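Local coordinates for adapter protein MecA 2 (Bacillus subtilis, PDB 3JTN) that acts as an adaptor that recognises unfolded and aggregated proteins and targets them to the ClpC protease, its C-terminal domain being the part that interacts with ClpC, at residues 9-21 with 78-90. Numbering follows the deposited sequence.
Sequences SFEDIIQLSESLQ and MDGNAVETIQTHF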
# COMPACT_ATOMS: atom_id res chain seq x y z
N SER A 9 -5.99 9.36 -3.48
CA SER A 9 -6.32 8.79 -4.78
C SER A 9 -5.38 7.65 -5.12
O SER A 9 -4.32 7.51 -4.52
CB SER A 9 -6.25 9.86 -5.87
OG SER A 9 -4.99 10.50 -5.87
N PHE A 10 -5.77 6.83 -6.10
CA PHE A 10 -4.93 5.73 -6.53
C PHE A 10 -3.58 6.23 -7.06
O PHE A 10 -2.59 5.50 -7.06
CB PHE A 10 -5.63 4.88 -7.60
CG PHE A 10 -4.84 3.67 -8.01
CD1 PHE A 10 -4.93 2.49 -7.28
CD2 PHE A 10 -3.98 3.71 -9.09
CE1 PHE A 10 -4.19 1.39 -7.64
CE2 PHE A 10 -3.23 2.60 -9.45
CZ PHE A 10 -3.34 1.44 -8.72
N GLU A 11 -3.54 7.48 -7.51
CA GLU A 11 -2.29 8.05 -7.98
C GLU A 11 -1.25 8.17 -6.87
O GLU A 11 -0.05 8.04 -7.12
CB GLU A 11 -2.52 9.41 -8.65
CG GLU A 11 -2.97 9.30 -10.09
CD GLU A 11 -3.19 10.66 -10.74
OE1 GLU A 11 -3.41 11.65 -10.00
OE2 GLU A 11 -3.15 10.74 -11.98
N ASP A 12 -1.69 8.41 -5.64
CA ASP A 12 -0.75 8.49 -4.53
C ASP A 12 -0.12 7.12 -4.31
O ASP A 12 1.00 7.00 -3.83
CB ASP A 12 -1.44 8.99 -3.25
CG ASP A 12 -1.84 10.46 -3.34
OD1 ASP A 12 -0.98 11.29 -3.69
OD2 ASP A 12 -3.01 10.79 -3.04
N ILE A 13 -0.85 6.07 -4.69
CA ILE A 13 -0.32 4.72 -4.61
C ILE A 13 0.62 4.48 -5.77
O ILE A 13 1.62 3.80 -5.62
CB ILE A 13 -1.42 3.64 -4.58
CG1 ILE A 13 -2.33 3.83 -3.36
CG2 ILE A 13 -0.81 2.23 -4.51
CD1 ILE A 13 -3.34 2.68 -3.15
N ILE A 14 0.34 5.07 -6.93
CA ILE A 14 1.24 4.88 -8.06
C ILE A 14 2.56 5.55 -7.76
O ILE A 14 3.63 4.98 -7.95
CB ILE A 14 0.64 5.41 -9.37
CG1 ILE A 14 -0.39 4.42 -9.91
CG2 ILE A 14 1.74 5.62 -10.41
CD1 ILE A 14 -1.33 5.01 -10.92
N GLN A 15 2.47 6.77 -7.25
CA GLN A 15 3.63 7.55 -6.88
C GLN A 15 4.41 6.87 -5.75
O GLN A 15 5.61 6.65 -5.83
CB GLN A 15 3.15 8.92 -6.44
CG GLN A 15 2.75 9.82 -7.62
CD GLN A 15 2.03 11.09 -7.19
OE1 GLN A 15 1.36 11.12 -6.16
NE2 GLN A 15 2.15 12.13 -8.00
N LEU A 16 3.70 6.53 -4.68
CA LEU A 16 4.28 5.73 -3.61
C LEU A 16 5.07 4.56 -4.16
O LEU A 16 6.17 4.26 -3.71
CB LEU A 16 3.16 5.21 -2.71
CG LEU A 16 3.53 4.08 -1.77
CD1 LEU A 16 4.52 4.56 -0.73
CD2 LEU A 16 2.27 3.58 -1.11
N SER A 17 4.49 3.87 -5.14
CA SER A 17 5.10 2.66 -5.69
C SER A 17 6.53 2.87 -6.13
O SER A 17 7.36 1.97 -6.02
CB SER A 17 4.29 2.15 -6.87
OG SER A 17 3.00 1.79 -6.42
N GLU A 18 6.80 4.05 -6.66
CA GLU A 18 8.16 4.37 -7.09
C GLU A 18 9.10 4.36 -5.90
O GLU A 18 10.23 3.87 -5.98
CB GLU A 18 8.20 5.74 -7.79
CG GLU A 18 9.61 6.17 -8.19
CD GLU A 18 10.40 5.05 -8.85
OE1 GLU A 18 11.46 4.66 -8.30
OE2 GLU A 18 9.97 4.56 -9.92
N SER A 19 8.63 4.89 -4.78
CA SER A 19 9.47 4.97 -3.60
C SER A 19 9.63 3.57 -3.02
O SER A 19 10.74 3.15 -2.70
CB SER A 19 8.88 5.92 -2.56
OG SER A 19 8.92 7.25 -3.02
N LEU A 20 8.53 2.83 -2.92
CA LEU A 20 8.59 1.47 -2.39
C LEU A 20 9.52 0.57 -3.21
O LEU A 20 10.32 -0.19 -2.66
CB LEU A 20 7.20 0.85 -2.27
CG LEU A 20 6.19 1.54 -1.35
CD1 LEU A 20 5.00 0.64 -1.13
CD2 LEU A 20 6.83 1.92 -0.04
N GLN A 21 9.40 0.65 -4.53
CA GLN A 21 10.32 -0.07 -5.41
C GLN A 21 11.76 0.40 -5.20
O GLN A 21 12.69 -0.40 -5.22
CB GLN A 21 9.92 0.14 -6.87
CG GLN A 21 10.90 -0.47 -7.85
CD GLN A 21 10.52 -0.17 -9.29
OE1 GLN A 21 9.94 -1.01 -9.98
NE2 GLN A 21 10.84 1.04 -9.75
N MET A 78 -5.02 -5.56 -5.96
CA MET A 78 -3.73 -6.16 -6.20
C MET A 78 -3.29 -6.91 -4.97
O MET A 78 -3.14 -6.32 -3.90
CB MET A 78 -2.70 -5.10 -6.57
CG MET A 78 -3.12 -4.23 -7.73
SD MET A 78 -1.98 -2.87 -8.01
CE MET A 78 -3.15 -1.54 -8.04
N ASP A 79 -3.09 -8.21 -5.11
CA ASP A 79 -2.67 -9.03 -3.98
C ASP A 79 -1.18 -9.32 -4.04
O ASP A 79 -0.73 -10.08 -4.89
CB ASP A 79 -3.45 -10.35 -3.96
CG ASP A 79 -3.01 -11.26 -2.81
OD1 ASP A 79 -3.12 -10.84 -1.64
OD2 ASP A 79 -2.57 -12.40 -3.09
N GLY A 80 -0.44 -8.71 -3.12
CA GLY A 80 0.95 -9.07 -2.87
C GLY A 80 1.93 -8.62 -3.93
O GLY A 80 3.14 -8.81 -3.77
N ASN A 81 1.44 -8.04 -5.01
CA ASN A 81 2.33 -7.53 -6.06
C ASN A 81 1.95 -6.13 -6.51
O ASN A 81 2.25 -5.73 -7.63
CB ASN A 81 2.36 -8.48 -7.25
CG ASN A 81 0.98 -8.77 -7.81
OD1 ASN A 81 -0.00 -8.14 -7.41
ND2 ASN A 81 0.90 -9.71 -8.74
N ALA A 82 1.28 -5.39 -5.63
CA ALA A 82 0.88 -4.01 -5.92
C ALA A 82 1.98 -3.16 -6.55
O ALA A 82 1.79 -2.58 -7.63
CB ALA A 82 0.39 -3.35 -4.65
N VAL A 83 3.12 -3.07 -5.87
CA VAL A 83 4.17 -2.16 -6.31
C VAL A 83 4.74 -2.61 -7.64
O VAL A 83 5.04 -1.79 -8.50
CB VAL A 83 5.32 -2.05 -5.31
CG1 VAL A 83 6.48 -1.32 -5.96
CG2 VAL A 83 4.86 -1.34 -4.04
N GLU A 84 4.89 -3.91 -7.82
CA GLU A 84 5.54 -4.39 -9.02
C GLU A 84 4.57 -4.32 -10.19
O GLU A 84 4.98 -4.08 -11.32
CB GLU A 84 6.08 -5.80 -8.84
CG GLU A 84 5.17 -6.89 -9.33
CD GLU A 84 5.94 -7.94 -10.10
OE1 GLU A 84 6.17 -7.73 -11.31
OE2 GLU A 84 6.31 -8.97 -9.50
N THR A 85 3.29 -4.54 -9.92
CA THR A 85 2.25 -4.38 -10.92
C THR A 85 2.20 -2.94 -11.41
O THR A 85 2.13 -2.68 -12.60
CB THR A 85 0.88 -4.73 -10.35
OG1 THR A 85 0.81 -6.14 -10.13
CG2 THR A 85 -0.22 -4.30 -11.32
N ILE A 86 2.23 -2.01 -10.47
CA ILE A 86 2.22 -0.59 -10.80
C ILE A 86 3.50 -0.18 -11.51
O ILE A 86 3.44 0.41 -12.59
CB ILE A 86 2.06 0.25 -9.54
CG1 ILE A 86 0.64 0.11 -9.00
CG2 ILE A 86 2.38 1.70 -9.83
CD1 ILE A 86 0.35 0.97 -7.79
N GLN A 87 4.64 -0.50 -10.92
CA GLN A 87 5.92 -0.08 -11.49
C GLN A 87 6.11 -0.69 -12.85
O GLN A 87 6.84 -0.15 -13.68
CB GLN A 87 7.08 -0.45 -10.59
CG GLN A 87 7.13 0.36 -9.33
CD GLN A 87 7.19 1.84 -9.62
OE1 GLN A 87 6.22 2.56 -9.40
NE2 GLN A 87 8.32 2.30 -10.13
N THR A 88 5.45 -1.81 -13.09
CA THR A 88 5.62 -2.52 -14.35
C THR A 88 4.76 -1.88 -15.44
O THR A 88 4.68 -2.39 -16.56
CB THR A 88 5.31 -4.02 -14.20
OG1 THR A 88 6.08 -4.77 -15.14
CG2 THR A 88 3.83 -4.29 -14.41
N HIS A 89 4.13 -0.76 -15.11
CA HIS A 89 3.29 -0.02 -16.07
C HIS A 89 3.67 1.45 -16.09
O HIS A 89 3.70 2.08 -17.14
CB HIS A 89 1.80 -0.15 -15.71
CG HIS A 89 1.23 -1.51 -15.96
ND1 HIS A 89 0.78 -1.90 -17.20
CD2 HIS A 89 1.02 -2.56 -15.13
CE1 HIS A 89 0.33 -3.14 -17.13
NE2 HIS A 89 0.46 -3.56 -15.89
N PHE A 90 3.97 1.99 -14.91
CA PHE A 90 4.25 3.41 -14.74
C PHE A 90 5.74 3.66 -14.54
O PHE A 90 6.55 2.74 -14.67
CB PHE A 90 3.47 3.95 -13.54
CG PHE A 90 1.98 3.75 -13.65
CD1 PHE A 90 1.13 4.83 -13.84
CD2 PHE A 90 1.43 2.48 -13.56
CE1 PHE A 90 -0.24 4.65 -13.94
CE2 PHE A 90 0.07 2.28 -13.66
CZ PHE A 90 -0.77 3.37 -13.85
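S17 and V83 bring the two backbones together, their CA atoms 4.9 Å apart, where helix 10-21 crosses the short helix 82-87. The axes pass 9.0 Å from each other with a crossing angle of -103°, close to perpendicular, an approach consistent with the small side chain of S17. Just along the crossing, I86 is the knob: its side chain fits a hole formed by F10, I13, I14 and S17. With CG1 anti to the carbonyl carbon (chi1 -71°), I86 sends CD1 deep, to 3.7 Å from I13 CG2, while CG2 lies against I14. The hydroxyl in this hole is tied down within its own helix: S17 OG donates to I13 O at 2.6 Å, and S17 N reaches the same oxygen from the other face of its carbonyl plane. V83 splits its methyls, CG1 packing on S17 O and CG2 on L20 CD1 at 3.5 Å. Beyond the helix end, F90 lays its ring across I14, whose CG1 sits 4.0 Å from the ring centroid over one face, a CH-pi contact. Nearer the C-terminal end of helix 10-21, Q87 bends at chi2 (-57°) over the S17-E18 backbone, and its NE2 makes a weak hydrogen bond to E18 OE2 of 2.8 Å, with the amide and carboxylate planes nearly perpendicular. Cut back to an alanine, Q87 would lose its amide, which is likely to leave the E18 carboxylate without this donor and the backbone at S17-E18 without its cover. On the inner side I13 and L20 reach the antiparallel sheet, through Y37 and L39, and A82 rests on L39 too. The contact thus packs two helices together on one sheet of the C-terminal domain, joined by a largely apolar centre with its hydroxyl satisfied internally and the weak Q87-E18 bond at the margin.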